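Local coordinates for nucleotidyl transferase AbiEii/AbiGii toxin family protein (Mycobacterium tuberculosis, PDB 6Y56) that acts as the nucleotidyltransferase toxin MenT4 of a toxin-antitoxin system and probably inactivates tRNA by modifying its acceptor stem, at residues L24-A27 and Q28-L32; V112-T115 and E116-E119; H280-E283 and V284-A287. One frame throughout, in Å; residues are numbered along the deposited sequence.

Interaction 1 of 3, residues L24-A27 and Q28-L32; sequences LDVA and QDHLL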
# COMPACT_ATOMS: atom_id res chain seq x y z
N LEU A 24 11.00 -11.50 4.53
CA LEU A 24 10.90 -10.12 4.09
C LEU A 24 9.99 -9.31 5.00
O LEU A 24 10.29 -8.16 5.32
CB LEU A 24 10.37 -10.07 2.66
CG LEU A 24 10.11 -8.66 2.13
CD1 LEU A 24 11.38 -7.81 2.06
CD2 LEU A 24 9.46 -8.77 0.76
N ASP A 25 8.88 -9.90 5.44
CA ASP A 25 7.98 -9.24 6.38
C ASP A 25 8.74 -8.81 7.63
O ASP A 25 8.61 -7.66 8.09
CB ASP A 25 6.82 -10.19 6.73
CG ASP A 25 5.78 -9.55 7.63
OD1 ASP A 25 5.08 -8.62 7.17
OD2 ASP A 25 5.64 -9.96 8.81
N VAL A 26 9.56 -9.71 8.17
CA VAL A 26 10.36 -9.38 9.34
C VAL A 26 11.37 -8.29 9.02
O VAL A 26 11.56 -7.34 9.80
CB VAL A 26 11.05 -10.65 9.88
CG1 VAL A 26 12.04 -10.30 10.97
CG2 VAL A 26 10.02 -11.63 10.40
N ALA A 27 12.04 -8.41 7.86
CA ALA A 27 13.03 -7.40 7.46
C ALA A 27 12.39 -6.02 7.34
O ALA A 27 12.98 -5.02 7.77
CB ALA A 27 13.69 -7.82 6.15
N GLN A 28 11.18 -5.96 6.77
CA GLN A 28 10.48 -4.68 6.68
C GLN A 28 10.26 -4.05 8.04
O GLN A 28 10.37 -2.83 8.20
CB GLN A 28 9.12 -4.87 6.01
CG GLN A 28 9.16 -5.25 4.56
CD GLN A 28 7.80 -5.68 4.08
OE1 GLN A 28 6.99 -6.18 4.86
NE2 GLN A 28 7.55 -5.49 2.79
N ASP A 29 9.89 -4.86 9.05
CA ASP A 29 9.70 -4.30 10.39
C ASP A 29 10.99 -3.68 10.90
O ASP A 29 10.97 -2.63 11.56
CB ASP A 29 9.28 -5.38 11.39
CG ASP A 29 7.93 -5.98 11.08
OD1 ASP A 29 7.15 -5.37 10.30
OD2 ASP A 29 7.65 -7.06 11.62
N HIS A 30 12.12 -4.32 10.61
CA HIS A 30 13.42 -3.81 11.03
C HIS A 30 13.75 -2.52 10.30
O HIS A 30 14.27 -1.58 10.90
CB HIS A 30 14.49 -4.88 10.80
CG HIS A 30 14.48 -5.98 11.82
ND1 HIS A 30 13.43 -6.86 11.96
CD2 HIS A 30 15.39 -6.32 12.76
CE1 HIS A 30 13.69 -7.70 12.94
NE2 HIS A 30 14.88 -7.40 13.45
N LEU A 31 13.44 -2.44 9.00
CA LEU A 31 13.70 -1.23 8.23
C LEU A 31 12.84 -0.08 8.73
O LEU A 31 13.32 1.05 8.88
CB LEU A 31 13.44 -1.50 6.74
CG LEU A 31 13.69 -0.38 5.71
CD1 LEU A 31 13.85 -0.96 4.33
CD2 LEU A 31 12.54 0.63 5.65
N LEU A 32 11.56 -0.36 9.00
CA LEU A 32 10.67 0.68 9.50
C LEU A 32 11.11 1.17 10.87
O LEU A 32 11.03 2.36 11.17
CB LEU A 32 9.23 0.17 9.50
CG LEU A 32 8.62 -0.01 8.10
CD1 LEU A 32 7.37 -0.90 8.15
CD2 LEU A 32 8.28 1.33 7.48
O HOH W 1 5.44 -8.21 10.94

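Interaction 2 of 3, residues V112-T115 and E116-E119; sequences VRHT and ELGE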
# COMPACT_ATOMS: atom_id res chain seq x y z
N VAL A 112 17.33 -7.52 0.81
CA VAL A 112 17.59 -7.70 2.23
C VAL A 112 18.37 -8.99 2.39
O VAL A 112 18.16 -9.95 1.65
CB VAL A 112 16.30 -7.68 3.09
CG1 VAL A 112 15.35 -6.56 2.66
CG2 VAL A 112 15.56 -8.98 3.03
N ARG A 113 19.30 -9.00 3.34
CA ARG A 113 20.08 -10.20 3.61
C ARG A 113 20.29 -10.32 5.10
O ARG A 113 20.73 -9.37 5.75
CB ARG A 113 21.43 -10.16 2.89
CG ARG A 113 22.22 -11.45 3.00
CD ARG A 113 23.62 -11.26 2.45
NE ARG A 113 24.22 -10.03 2.95
CZ ARG A 113 24.76 -9.89 4.16
NH1 ARG A 113 24.78 -10.92 5.00
NH2 ARG A 113 25.27 -8.72 4.53
N HIS A 114 20.00 -11.49 5.65
CA HIS A 114 20.22 -11.73 7.06
C HIS A 114 21.46 -12.60 7.24
O HIS A 114 21.67 -13.55 6.48
CB HIS A 114 19.02 -12.42 7.70
CG HIS A 114 19.10 -12.51 9.18
ND1 HIS A 114 19.79 -13.51 9.83
CD2 HIS A 114 18.62 -11.70 10.16
CE1 HIS A 114 19.72 -13.33 11.13
NE2 HIS A 114 19.01 -12.24 11.36
N THR A 115 22.26 -12.27 8.25
CA THR A 115 23.55 -12.95 8.45
C THR A 115 23.39 -14.46 8.53
O THR A 115 24.19 -15.20 7.95
CB THR A 115 24.23 -12.42 9.71
OG1 THR A 115 23.43 -12.74 10.86
CG2 THR A 115 24.42 -10.91 9.63
N GLU A 116 22.37 -14.93 9.24
CA GLU A 116 22.11 -16.36 9.38
C GLU A 116 21.06 -16.88 8.42
O GLU A 116 21.26 -17.93 7.80
CB GLU A 116 21.67 -16.67 10.82
CG GLU A 116 22.54 -16.00 11.89
CD GLU A 116 21.85 -15.94 13.25
OE1 GLU A 116 21.59 -14.82 13.75
OE2 GLU A 116 21.56 -17.01 13.82
N LEU A 117 19.95 -16.17 8.26
CA LEU A 117 18.81 -16.67 7.51
C LEU A 117 18.91 -16.39 6.02
O LEU A 117 18.10 -16.93 5.25
CB LEU A 117 17.52 -16.10 8.09
CG LEU A 117 17.47 -16.31 9.60
CD1 LEU A 117 16.25 -15.66 10.21
CD2 LEU A 117 17.50 -17.81 9.92
N GLY A 118 19.87 -15.59 5.59
CA GLY A 118 20.11 -15.42 4.17
C GLY A 118 19.24 -14.35 3.54
O GLY A 118 18.65 -13.50 4.20
N GLU A 119 19.18 -14.42 2.21
CA GLU A 119 18.52 -13.41 1.40
C GLU A 119 17.26 -13.99 0.79
O GLU A 119 17.34 -14.93 -0.01
CB GLU A 119 19.46 -12.93 0.30
CG GLU A 119 18.78 -12.10 -0.76
CD GLU A 119 19.76 -11.37 -1.66
OE1 GLU A 119 20.98 -11.56 -1.48
OE2 GLU A 119 19.30 -10.60 -2.53

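Interaction 3 of 3, residues H280-E283 and V284-A287; sequences HRRE and VENA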
# COMPACT_ATOMS: atom_id res chain seq x y z
N HIS A 280 -11.32 21.40 -15.03
CA HIS A 280 -11.89 21.29 -13.70
C HIS A 280 -10.85 21.34 -12.59
O HIS A 280 -11.20 21.08 -11.43
CB HIS A 280 -12.75 20.03 -13.58
CG HIS A 280 -13.90 19.99 -14.54
ND1 HIS A 280 -14.14 18.92 -15.38
CD2 HIS A 280 -14.87 20.90 -14.81
CE1 HIS A 280 -15.21 19.17 -16.11
NE2 HIS A 280 -15.67 20.36 -15.79
N ARG A 281 -9.59 21.70 -12.90
CA ARG A 281 -8.53 21.63 -11.91
C ARG A 281 -8.87 22.42 -10.65
O ARG A 281 -8.66 21.93 -9.53
CB ARG A 281 -7.21 22.12 -12.48
CG ARG A 281 -6.08 22.07 -11.45
CD ARG A 281 -4.72 22.40 -12.05
NE ARG A 281 -4.39 21.56 -13.20
CZ ARG A 281 -3.79 20.38 -13.11
NH1 ARG A 281 -3.45 19.89 -11.93
NH2 ARG A 281 -3.53 19.69 -14.21
N ARG A 282 -9.37 23.64 -10.81
CA ARG A 282 -9.68 24.47 -9.64
C ARG A 282 -10.79 23.85 -8.80
O ARG A 282 -10.73 23.88 -7.56
CB ARG A 282 -10.05 25.88 -10.09
CG ARG A 282 -10.34 26.84 -8.94
CD ARG A 282 -9.11 27.05 -8.08
NE ARG A 282 -9.17 26.29 -6.84
CZ ARG A 282 -8.15 26.15 -6.00
NH1 ARG A 282 -6.99 26.73 -6.27
NH2 ARG A 282 -8.29 25.44 -4.89
N GLU A 283 -11.81 23.29 -9.45
CA GLU A 283 -12.88 22.62 -8.70
C GLU A 283 -12.33 21.42 -7.93
O GLU A 283 -12.73 21.17 -6.79
CB GLU A 283 -13.98 22.16 -9.65
CG GLU A 283 -14.63 23.30 -10.43
CD GLU A 283 -15.71 22.84 -11.37
OE1 GLU A 283 -16.10 21.66 -11.34
OE2 GLU A 283 -16.20 23.68 -12.16
N VAL A 284 -11.43 20.66 -8.55
CA VAL A 284 -10.84 19.50 -7.90
C VAL A 284 -9.95 19.93 -6.74
O VAL A 284 -10.00 19.33 -5.65
CB VAL A 284 -10.10 18.64 -8.95
CG1 VAL A 284 -9.20 17.60 -8.29
CG2 VAL A 284 -11.10 17.98 -9.90
N GLU A 285 -9.14 20.98 -6.94
CA GLU A 285 -8.34 21.51 -5.84
C GLU A 285 -9.23 21.95 -4.68
O GLU A 285 -8.91 21.69 -3.51
CB GLU A 285 -7.50 22.68 -6.33
CG GLU A 285 -6.44 22.27 -7.34
CD GLU A 285 -5.66 23.46 -7.90
OE1 GLU A 285 -6.12 24.61 -7.74
OE2 GLU A 285 -4.59 23.23 -8.49
N ASN A 286 -10.34 22.61 -4.99
CA ASN A 286 -11.26 23.05 -3.94
C ASN A 286 -11.91 21.86 -3.24
O ASN A 286 -12.09 21.88 -2.01
CB ASN A 286 -12.34 23.97 -4.52
CG ASN A 286 -11.83 25.38 -4.80
OD1 ASN A 286 -10.78 25.78 -4.32
ND2 ASN A 286 -12.59 26.13 -5.58
N ALA A 287 -12.27 20.82 -3.99
CA ALA A 287 -12.85 19.62 -3.39
C ALA A 287 -11.86 18.93 -2.47
O ALA A 287 -12.24 18.41 -1.41
CB ALA A 287 -13.33 18.67 -4.48
O HOH W 2 -3.97 20.66 -9.00

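Interaction 1 of 3, residues L24-A27 and Q28-L32
Leu24 through Leu32 form an unbroken piece of helix 19-38, in which each carbonyl of 24-27 receives the amide N-H four residues later. The Gln28 N to Leu24 O bond is the shortest of these at 2.8 Å, and Leu31 N closes on Ala27 O at 2.9 Å. Val26 O is gripped twice by one residue: His30 N lies in its carbonyl plane at 3.2 Å, while the ring atom ND1 of His30 donates from above that plane at 2.9 Å. With chi1 at -76°, CG of His30 stays beside its own backbone N, which folds the imidazole back over the preceding turn. Histidine suits the site because its ring can both donate to a carbonyl and pack: CE1 rests 3.7 Å from Val26 CG1, the two side chains running the same way, and the rings of Phe94, Tyr151 and Phe153 meet it, Phe153 edge-to-face. This helix lies against the mixed sheet of the nucleotidyltransferase domain. The small Ala27 allows close approach to Val112, Phe94 and Phe96, and Leu31 meets Leu69, Leu110 and Phe96. A polar side gathers Asp25 and Asp29, one helical turn apart. Their OD2 atoms are 4.5 Å from each other, so like charges would repel. A water donates to both, at 2.8 Å from Asp25 OD2 and 2.6 Å from Asp29 OD2. Lys56 makes salt bridges to both carboxylates and Arg55 one to Asp25, while His11 hydrogen-bonds Asp25 and Tyr151 Asp29; the positive charges of Lys56 and Arg55 probably favour ionised aspartates here. Gln28, chi1 -68°, brings its CG close beside Leu24 O, and its amide plane stands 65° from the Asp25 carboxylate. Its NE2 reaches across Leu24 CG to bond Ser66 O.

Interaction 2 of 3, residues V112-T115 and E116-E119
A tight reversal at the end of strand 107-114 joins His114 to Gly118 as one antiparallel hydrogen-bonded pair, with the chain between them turning through Thr115, Glu116 and Leu117. Gly118 N returning to His114 O closes a five-residue alpha-turn, and this loop carries the chain from strand 107-114 toward strand 125-129 of the mixed sheet. The straighter of the two pairing bonds is His114 N to Gly118 O, 2.8 Å long; its partner from Gly118 N to His114 O measures 2.9 Å and is more bent. Gly118 has a positive phi of 85°, and at its backbone angles a side-chain carbon would be jammed against the preceding carbonyl oxygen, so the residue without one fits. Inside the turn the His114 ring supplies an acceptor for the backbone. Swung away from its own backbone N by a chi1 of -171°, the imidazole brings ND1 to the inside of the bend, where it accepts two N-H groups. Glu116 N lies 3.0 Å from ND1, and Leu117 N, pointing more directly at it (171°), lies 3.1 Å away. Both donors sit tilted from the ring plane, and together they fix the ring's rotation while giving the N-H groups of Glu116 and Leu117 an acceptor. Leu117 then covers one ring face, its CD1 standing 4.2 Å from the His114 centroid in a CH-pi contact, and its hydrophobic end also reaches Tyr19, Leu23 and Val8 of the N-terminal helices. Phe94 meets the ring in an edge-to-face arrangement. Arg113, beside them, sends its NH2 to Glu95 on the neighbouring strand. Beyond the pair, the long Glu119 side chain lies against the strand backbone, its CG 3.3 Å from Val112 O.

Interaction 3 of 3, residues H280-E283 and V284-A287
Backbone hydrogen bonds set the frame. His280, at the N-cap position, offers O to Val284 N at 2.9 Å, and the series runs on from Arg281 O to Glu285 N, 2.8 Å apart, and through Arg282 and Glu283 to Asn286 and Ala287. Charge pairing centres on Arg282. Its chain bends back at chi2 (63°) and chi3, bringing the guanidinium over the next turn, where Glu285 OE1 lies above one face, 2.7 Å from NH1. The oxygen is well out of the guanidinium plane, so this salt bridge rests on charge and not on a directed N-H. At the edge, Arg282 NH2 gives a weak, bent bond of 2.6 Å to Asn286 OD1. A water links the other oxygen of Glu285 to Arg281: it donates to OE2 at 2.7 Å and accepts from Arg281 NH1 at 3.1 Å, while NH2 of Arg281 makes salt bridges with Glu278 and Asp213. Glu283 OE1 makes a salt bridge with Arg272 and a hydrogen bond with Trp273 NE1. Apolar contact belongs to the other side, where the compact Val284 and Ala287 meet Trp273, and Val284 also meets Leu205 and Trp208. Oppositely charged and polar partners spaced three and four residues apart on one side, with compact apolar ones on the other, are typical of an amphipathic helix, here the C-terminal 281-292.

Interactions 1 and 2 are neighbours, their centres 12 Å apart, and they touch: Ala27 CB lies 3.8 Å from Val112 CG2, so helix 19-38 packs directly on strand 107-114. Interaction 3 stands on the opposite side of the chain's centre, about 39 Å from interaction 1 and 48 Å from interaction 2, centre to centre. Interaction 1 is wholly buried, and its aspartates are met by basic partners from other parts of the chain. Interaction 2 is partly buried at a strand end, where a histidine ring serves backbone amides. Interaction 3, on a peripheral helix, pairs some charges within its own turns (Arg282 with Glu285) and others with residues nearby, and leaves Arg282 and Asn286 exposed.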